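Local coordinates for protein phosphatase YwpJ (Bacillus subtilis, PDB 1NRW) that dephosphorylates phosphorylated five- and six-carbon sugars and nucleoside monophosphates in vitro, and FMN to a lesser extent, with magnesium as cofactor, at residues 147-150 and 151-154; 156-159 and 160-164; 201-204 and 205-209. All blocks are in the same frame, centred on the assembly; numbering follows the deposited sequence.

Three local turns of the chain are compared here, and they follow one another in series without nesting or crossing. Coming from the N terminus, contact 1 turns the end of helix 138-150 into strand 154-156, an outermost strand of the six-stranded sheet. Contact 2 begins in that strand and makes the 3-10 turn of the connection leading toward strand 172-178. Contact 3 closes the hairpin between strands 198-201 and 207-212 at the opposite end of the same sheet. Contacts 1 and 2 adjoin in sequence, with centres about 20 Å apart. The atoms of contact 3, nearest the phosphate site, stay at least about 11 Å from both.

Contact 1 of 3, residues 147-150 and 151-154; sequences VQYS and QSGF
Q151 folds its side chain back over S150 as the chain leaves helix 138-150. Its CB lies 3.5 Å from S150 C, and CG drops toward the preceding turn, 3.6 Å from V147 O. CD passes beside the S150 carbonyl, and at the tip NE2 donates to S150 OG over 3.3 Å, with the hydroxyl 15° out of the amide plane. Two successive bends, chi1 -59° and chi2 -56°, turn the chain back in this way, and a long, flexible amide suits the job because it can reach a hydroxyl one residue behind it.

The backbone continues the turn. Q151 N donates to Q148 O over 3.1 Å, while its bond to V147 O is weak. S152 grips Y149 O twice: its N donates at 2.9 Å, and its OG, 2.5 Å away, lies in the carbonyl plane. The same OG sits over one face of the Y149 ring, near the rim, and Y149 CE1 meets F154 CD2 at 4.0 Å. The side chains of Y149 and F154 both touch L121 of helix 118-132, and Q148 OE1 bonds to H20. At this helix-to-strand junction of the cap domain the short serine adds its hydroxyl to its amide; the bonds to the third residue back, Q151 to Q148 and S152 to Y149, are characteristic of a helix C-terminus tightening toward 3-10 geometry.

Contact 2 of 3, residues 156-159 and 160-164; sequences YINS and FQELF
E162 reaches back to the amides of N158 and S159, and so fastens the 3-10 turn of residues 160-163 to the chain that enters it. This turn belongs to the connection between strands 154-156 and 172-178 of the cap domain, the alpha/beta module that accompanies the catalytic core in Cof-type phosphatases.

Charge-assisted bonds dominate. E162 OE2 accepts S159 N at 3.0 Å and, in a short and bent bond of 2.5 Å, N158 N, both from the same face of the carboxylate; N158 N arrives on the syn side. A weak third bond comes from N158 ND2, whose amide plane is tilted 38° from the carboxylate. With chi2 at 170° the glutamate is stretched to the length needed, and a carboxylate suits a place where several N-H groups converge. The two amides probably stabilise its negative charge. In return E162 N donates to S159 O.

Apolar contacts add to these bonds. I157 CD1 lies 3.9 Å from F160 CA and 4.1 Å from L163 CD1, and the I157 and L163 side chains cross at about a right angle. I157 and F160 touch Y104, and L163 touches V106, both in strand 103-108; F160 also packs on L94 and S95 of helix 87-99, a buried setting where aliphatic and aromatic groups belong.

Other polar groups tie the turn outward. S159 OG hydrogen-bonds to E98 OE2 and Q161 NE2 to Y91 OH, while a water donates to S159 OG and, at 3.3 Å, to Q161 OE1. At the entry, Y156 OH donates to N158 OD1 over 2.8 Å.

Contact 3 of 3, residues 201-204 and 205-209; sequences VSSA and EHNFE
V201 faces E209 across the last antiparallel hydrogen-bonded pair of the hairpin between strands 198-201 and 207-212. V201 N donates to E209 O at 3.0 Å, nearly straight at 171°, and V201 O receives E209 N. The beta-branched V201 side chain suits the extended backbone of a strand, and its CG2 touches E209 CB at 3.8 Å.

S202 steps out of this pairing. Its OG, anti to its own amide (chi1 172°), donates to N207 O; in effect a side-chain hydroxyl stands in for a backbone donor. S203 meets the side chain of N207 twice. Its N donates to N207 OD1 at 3.0 Å, on a lone pair in the carbonyl plane, and its OG accepts from N207 ND2, the asparagine offering acceptor and donor side by side. S203 OG also donates to E209 OE2, 2.7 Å away on the anti side, while E209 OE1 accepts a hydrogen bond from N174 ND2.

A204 opens a type I turn that ends at N207, closed by N207 N donating to A204 O at 3.1 Å. Its small methyl fits the close 3.2 Å approach of A204 CB to N207 ND2 beside helix 118-132.

The S203 side chain lies about 4 Å from that of phosphate-binding N243 and from a bound phosphate ion, probably from the crystallisation medium. Its hydroxyl, donor to a carboxylate and acceptor from an amide, is thus probably held in a fixed orientation at the edge of the phosphate pocket.

Contact 1 of 3, residues 147-150 and 151-154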
loop_
_atom_site.group_PDB
_atom_site.type_symbol
_atom_site.label_atom_id
_atom_site.label_comp_id
_atom_site.label_asym_id
_atom_site.label_seq_id
_atom_site.Cartn_x
_atom_site.Cartn_y
_atom_site.Cartn_z
ATOM N N VAL A 147 -13.792 10.336 -6.145
ATOM C CA VAL A 147 -13.710 11.010 -4.856
ATOM C C VAL A 147 -12.282 10.853 -4.339
ATOM O O VAL A 147 -11.685 11.801 -3.832
ATOM C CB VAL A 147 -14.697 10.405 -3.835
ATOM C CG1 VAL A 147 -14.551 11.109 -2.496
ATOM C CG2 VAL A 147 -16.122 10.544 -4.349
ATOM N N GLN A 148 -11.735 9.652 -4.489
ATOM C CA GLN A 148 -10.370 9.365 -4.057
ATOM C C GLN A 148 -9.359 10.275 -4.753
ATOM O O GLN A 148 -8.479 10.862 -4.118
ATOM C CB GLN A 148 -10.014 7.917 -4.378
ATOM C CG GLN A 148 -8.617 7.526 -3.928
ATOM C CD GLN A 148 -8.496 7.526 -2.419
ATOM O OE1 GLN A 148 -9.287 6.885 -1.734
ATOM N NE2 GLN A 148 -7.508 8.240 -1.893
ATOM N N TYR A 149 -9.472 10.367 -6.073
ATOM C CA TYR A 149 -8.564 11.199 -6.844
ATOM C C TYR A 149 -8.671 12.663 -6.431
ATOM O O TYR A 149 -7.669 13.379 -6.388
ATOM C CB TYR A 149 -8.873 11.076 -8.336
ATOM C CG TYR A 149 -8.083 12.049 -9.175
ATOM C CD1 TYR A 149 -6.738 11.823 -9.457
ATOM C CD2 TYR A 149 -8.667 13.225 -9.642
ATOM C CE1 TYR A 149 -5.990 12.745 -10.183
ATOM C CE2 TYR A 149 -7.926 14.156 -10.368
ATOM C CZ TYR A 149 -6.588 13.907 -10.633
ATOM O OH TYR A 149 -5.842 14.825 -11.337
ATOM N N SER A 150 -9.888 13.103 -6.124
ATOM C CA SER A 150 -10.122 14.489 -5.737
ATOM C C SER A 150 -9.383 14.876 -4.461
ATOM O O SER A 150 -9.209 16.060 -4.175
ATOM C CB SER A 150 -11.624 14.751 -5.564
ATOM O OG SER A 150 -12.121 14.163 -4.374
ATOM N N GLN A 151 -8.949 13.881 -3.695
ATOM C CA GLN A 151 -8.230 14.138 -2.451
ATOM C C GLN A 151 -6.764 13.750 -2.595
ATOM O O GLN A 151 -6.026 13.671 -1.611
ATOM C CB GLN A 151 -8.860 13.345 -1.303
ATOM C CG GLN A 151 -10.327 13.662 -1.061
ATOM C CD GLN A 151 -10.569 15.137 -0.807
ATOM O OE1 GLN A 151 -9.988 15.726 0.107
ATOM N NE2 GLN A 151 -11.432 15.742 -1.616
ATOM N N SER A 152 -6.344 13.519 -3.833
ATOM C CA SER A 152 -4.975 13.122 -4.114
ATOM C C SER A 152 -3.977 14.252 -3.888
ATOM O O SER A 152 -4.349 15.423 -3.798
ATOM C CB SER A 152 -4.864 12.619 -5.555
ATOM O OG SER A 152 -5.175 13.648 -6.485
ATOM N N GLY A 153 -2.706 13.881 -3.797
ATOM C CA GLY A 153 -1.651 14.855 -3.578
ATOM C C GLY A 153 -0.561 14.696 -4.617
ATOM O O GLY A 153 0.623 14.574 -4.290
ATOM N N PHE A 154 -0.970 14.689 -5.881
ATOM C CA PHE A 154 -0.029 14.548 -6.982
ATOM C C PHE A 154 0.610 15.881 -7.335
ATOM O O PHE A 154 0.027 16.946 -7.122
ATOM C CB PHE A 154 -0.734 14.001 -8.225
ATOM C CG PHE A 154 -1.245 12.601 -8.067
ATOM C CD1 PHE A 154 -0.360 11.535 -7.961
ATOM C CD2 PHE A 154 -2.610 12.347 -8.028
ATOM C CE1 PHE A 154 -0.824 10.230 -7.817
ATOM C CE2 PHE A 154 -3.091 11.048 -7.884
ATOM C CZ PHE A 154 -2.195 9.986 -7.779
#

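Contact 2 of 3, residues 156-159 and 160-164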
loop_
_atom_site.group_PDB
_atom_site.type_symbol
_atom_site.label_atom_id
_atom_site.label_comp_id
_atom_site.label_asym_id
_atom_site.label_seq_id
_atom_site.Cartn_x
_atom_site.Cartn_y
_atom_site.Cartn_z
ATOM N N TYR A 156 2.632 17.481 -10.680
ATOM C CA TYR A 156 2.951 17.241 -12.080
ATOM C C TYR A 156 4.381 17.572 -12.473
ATOM O O TYR A 156 4.964 18.548 -11.998
ATOM C CB TYR A 156 2.006 18.044 -12.977
ATOM C CG TYR A 156 2.391 18.012 -14.440
ATOM C CD1 TYR A 156 2.104 16.903 -15.235
ATOM C CD2 TYR A 156 3.078 19.078 -15.022
ATOM C CE1 TYR A 156 2.493 16.854 -16.573
ATOM C CE2 TYR A 156 3.472 19.041 -16.357
ATOM C CZ TYR A 156 3.177 17.927 -17.127
ATOM O OH TYR A 156 3.570 17.883 -18.445
ATOM N N ILE A 157 4.936 16.740 -13.349
ATOM C CA ILE A 157 6.277 16.940 -13.883
ATOM C C ILE A 157 6.204 16.609 -15.371
ATOM O O ILE A 157 5.450 15.723 -15.779
ATOM C CB ILE A 157 7.338 16.022 -13.213
ATOM C CG1 ILE A 157 6.949 14.551 -13.372
ATOM C CG2 ILE A 157 7.504 16.400 -11.747
ATOM C CD1 ILE A 157 8.014 13.586 -12.881
ATOM N N ASN A 158 6.967 17.332 -16.182
ATOM C CA ASN A 158 6.980 17.093 -17.621
ATOM C C ASN A 158 7.800 15.846 -17.913
ATOM O O ASN A 158 7.489 15.083 -18.827
ATOM C CB ASN A 158 7.588 18.295 -18.354
ATOM C CG ASN A 158 6.821 19.581 -18.106
ATOM O OD1 ASN A 158 5.650 19.698 -18.465
ATOM N ND2 ASN A 158 7.480 20.556 -17.481
ATOM N N SER A 159 8.850 15.644 -17.122
ATOM C CA SER A 159 9.733 14.492 -17.275
ATOM C C SER A 159 10.365 14.133 -15.936
ATOM O O SER A 159 10.550 14.996 -15.079
ATOM C CB SER A 159 10.837 14.797 -18.287
ATOM O OG SER A 159 11.722 13.698 -18.418
ATOM N N PHE A 160 10.696 12.857 -15.767
ATOM C CA PHE A 160 11.314 12.368 -14.535
ATOM C C PHE A 160 12.614 13.128 -14.303
ATOM O O PHE A 160 13.111 13.215 -13.183
ATOM C CB PHE A 160 11.617 10.873 -14.660
ATOM C CG PHE A 160 12.790 10.566 -15.553
ATOM C CD1 PHE A 160 14.055 10.351 -15.011
ATOM C CD2 PHE A 160 12.639 10.531 -16.935
ATOM C CE1 PHE A 160 15.157 10.107 -15.834
ATOM C CE2 PHE A 160 13.732 10.288 -17.769
ATOM C CZ PHE A 160 14.995 10.076 -17.218
ATOM N N GLN A 161 13.162 13.668 -15.386
ATOM C CA GLN A 161 14.411 14.417 -15.338
ATOM C C GLN A 161 14.359 15.524 -14.289
ATOM O O GLN A 161 15.351 15.797 -13.611
ATOM C CB GLN A 161 14.689 15.035 -16.705
ATOM C CG GLN A 161 16.150 15.266 -17.001
ATOM C CD GLN A 161 16.812 14.036 -17.582
ATOM O OE1 GLN A 161 16.440 13.567 -18.662
ATOM N NE2 GLN A 161 17.799 13.506 -16.873
ATOM N N GLU A 162 13.194 16.150 -14.155
ATOM C CA GLU A 162 12.999 17.240 -13.208
ATOM C C GLU A 162 13.247 16.846 -11.762
ATOM O O GLU A 162 13.474 17.708 -10.912
ATOM C CB GLU A 162 11.581 17.783 -13.333
ATOM C CG GLU A 162 11.287 18.439 -14.664
ATOM C CD GLU A 162 9.815 18.733 -14.836
ATOM O OE1 GLU A 162 9.224 19.377 -13.943
ATOM O OE2 GLU A 162 9.247 18.320 -15.865
ATOM N N LEU A 163 13.204 15.550 -11.472
ATOM C CA LEU A 163 13.412 15.097 -10.105
ATOM C C LEU A 163 14.893 14.949 -9.758
ATOM O O LEU A 163 15.242 14.627 -8.618
ATOM C CB LEU A 163 12.691 13.765 -9.884
ATOM C CG LEU A 163 11.185 13.770 -10.167
ATOM C CD1 LEU A 163 10.606 12.383 -9.886
ATOM C CD2 LEU A 163 10.501 14.820 -9.301
ATOM N N PHE A 164 15.761 15.204 -10.734
ATOM C CA PHE A 164 17.200 15.074 -10.522
ATOM C C PHE A 164 17.994 16.332 -10.865
ATOM O O PHE A 164 19.086 16.542 -10.339
ATOM C CB PHE A 164 17.738 13.914 -11.356
ATOM C CG PHE A 164 17.129 12.588 -11.009
ATOM C CD1 PHE A 164 17.702 11.776 -10.037
ATOM C CD2 PHE A 164 15.964 12.161 -11.641
ATOM C CE1 PHE A 164 17.124 10.555 -9.700
ATOM C CE2 PHE A 164 15.379 10.944 -11.311
ATOM C CZ PHE A 164 15.958 10.138 -10.339
HETATM O O HOH W 1 13.588 13.782 -20.242
#

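Contact 3 of 3, residues 201-204 and 205-209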
loop_
_atom_site.group_PDB
_atom_site.type_symbol
_atom_site.label_atom_id
_atom_site.label_comp_id
_atom_site.label_asym_id
_atom_site.label_seq_id
_atom_site.Cartn_x
_atom_site.Cartn_y
_atom_site.Cartn_z
ATOM N N VAL A 201 6.742 -5.773 -6.275
ATOM C CA VAL A 201 5.413 -6.258 -5.913
ATOM C C VAL A 201 4.363 -5.638 -6.833
ATOM O O VAL A 201 4.695 -4.932 -7.786
ATOM C CB VAL A 201 5.041 -5.904 -4.444
ATOM C CG1 VAL A 201 6.035 -6.538 -3.486
ATOM C CG2 VAL A 201 4.993 -4.390 -4.260
ATOM N N SER A 202 3.097 -5.926 -6.545
ATOM C CA SER A 202 1.979 -5.378 -7.306
ATOM C C SER A 202 0.830 -5.155 -6.332
ATOM O O SER A 202 0.657 -5.931 -5.384
ATOM C CB SER A 202 1.543 -6.347 -8.411
ATOM O OG SER A 202 0.341 -5.907 -9.030
ATOM N N SER A 203 0.056 -4.093 -6.550
ATOM C CA SER A 203 -1.083 -3.789 -5.688
ATOM C C SER A 203 -2.385 -3.775 -6.491
ATOM O O SER A 203 -3.449 -3.471 -5.949
ATOM C CB SER A 203 -0.898 -2.430 -5.006
ATOM O OG SER A 203 -0.849 -1.378 -5.958
ATOM N N ALA A 204 -2.284 -4.090 -7.778
ATOM C CA ALA A 204 -3.441 -4.123 -8.675
ATOM C C ALA A 204 -3.069 -4.852 -9.966
ATOM O O ALA A 204 -1.898 -4.911 -10.342
ATOM C CB ALA A 204 -3.916 -2.702 -8.979
ATOM N N GLU A 205 -4.076 -5.397 -10.644
ATOM C CA GLU A 205 -3.873 -6.160 -11.873
ATOM C C GLU A 205 -3.018 -5.516 -12.962
ATOM O O GLU A 205 -2.316 -6.216 -13.694
ATOM C CB GLU A 205 -5.233 -6.551 -12.461
ATOM C CG GLU A 205 -5.937 -7.666 -11.692
ATOM C CD GLU A 205 -7.381 -7.856 -12.127
ATOM O OE1 GLU A 205 -7.655 -7.770 -13.345
ATOM O OE2 GLU A 205 -8.239 -8.100 -11.250
ATOM N N HIS A 206 -3.059 -4.194 -13.077
ATOM C CA HIS A 206 -2.269 -3.541 -14.110
ATOM C C HIS A 206 -1.106 -2.685 -13.623
ATOM O O HIS A 206 -0.667 -1.765 -14.317
ATOM C CB HIS A 206 -3.182 -2.731 -15.030
ATOM C CG HIS A 206 -4.209 -3.566 -15.729
ATOM N ND1 HIS A 206 -5.376 -3.975 -15.119
ATOM C CD2 HIS A 206 -4.216 -4.118 -16.966
ATOM C CE1 HIS A 206 -6.057 -4.745 -15.949
ATOM N NE2 HIS A 206 -5.376 -4.850 -17.077
ATOM N N ASN A 207 -0.602 -2.979 -12.431
ATOM C CA ASN A 207 0.543 -2.233 -11.935
ATOM C C ASN A 207 1.562 -3.135 -11.269
ATOM O O ASN A 207 1.338 -4.339 -11.080
ATOM C CB ASN A 207 0.121 -1.108 -10.953
ATOM C CG ASN A 207 -0.166 -1.607 -9.527
ATOM O OD1 ASN A 207 0.507 -2.496 -9.006
ATOM N ND2 ASN A 207 -1.156 -0.998 -8.884
ATOM N N PHE A 208 2.712 -2.540 -10.990
ATOM C CA PHE A 208 3.787 -3.182 -10.258
ATOM C C PHE A 208 4.431 -2.031 -9.506
ATOM O O PHE A 208 4.346 -0.877 -9.936
ATOM C CB PHE A 208 4.784 -3.920 -11.176
ATOM C CG PHE A 208 5.342 -3.094 -12.304
ATOM C CD1 PHE A 208 6.493 -2.330 -12.127
ATOM C CD2 PHE A 208 4.754 -3.140 -13.564
ATOM C CE1 PHE A 208 7.053 -1.626 -13.197
ATOM C CE2 PHE A 208 5.305 -2.442 -14.640
ATOM C CZ PHE A 208 6.456 -1.686 -14.456
ATOM N N GLU A 209 5.015 -2.330 -8.352
ATOM C CA GLU A 209 5.651 -1.302 -7.542
ATOM C C GLU A 209 7.080 -1.707 -7.234
ATOM O O GLU A 209 7.369 -2.883 -7.015
ATOM C CB GLU A 209 4.878 -1.097 -6.231
ATOM C CG GLU A 209 3.460 -0.535 -6.409
ATOM C CD GLU A 209 2.705 -0.409 -5.090
ATOM O OE1 GLU A 209 3.357 -0.337 -4.021
ATOM O OE2 GLU A 209 1.455 -0.364 -5.121
#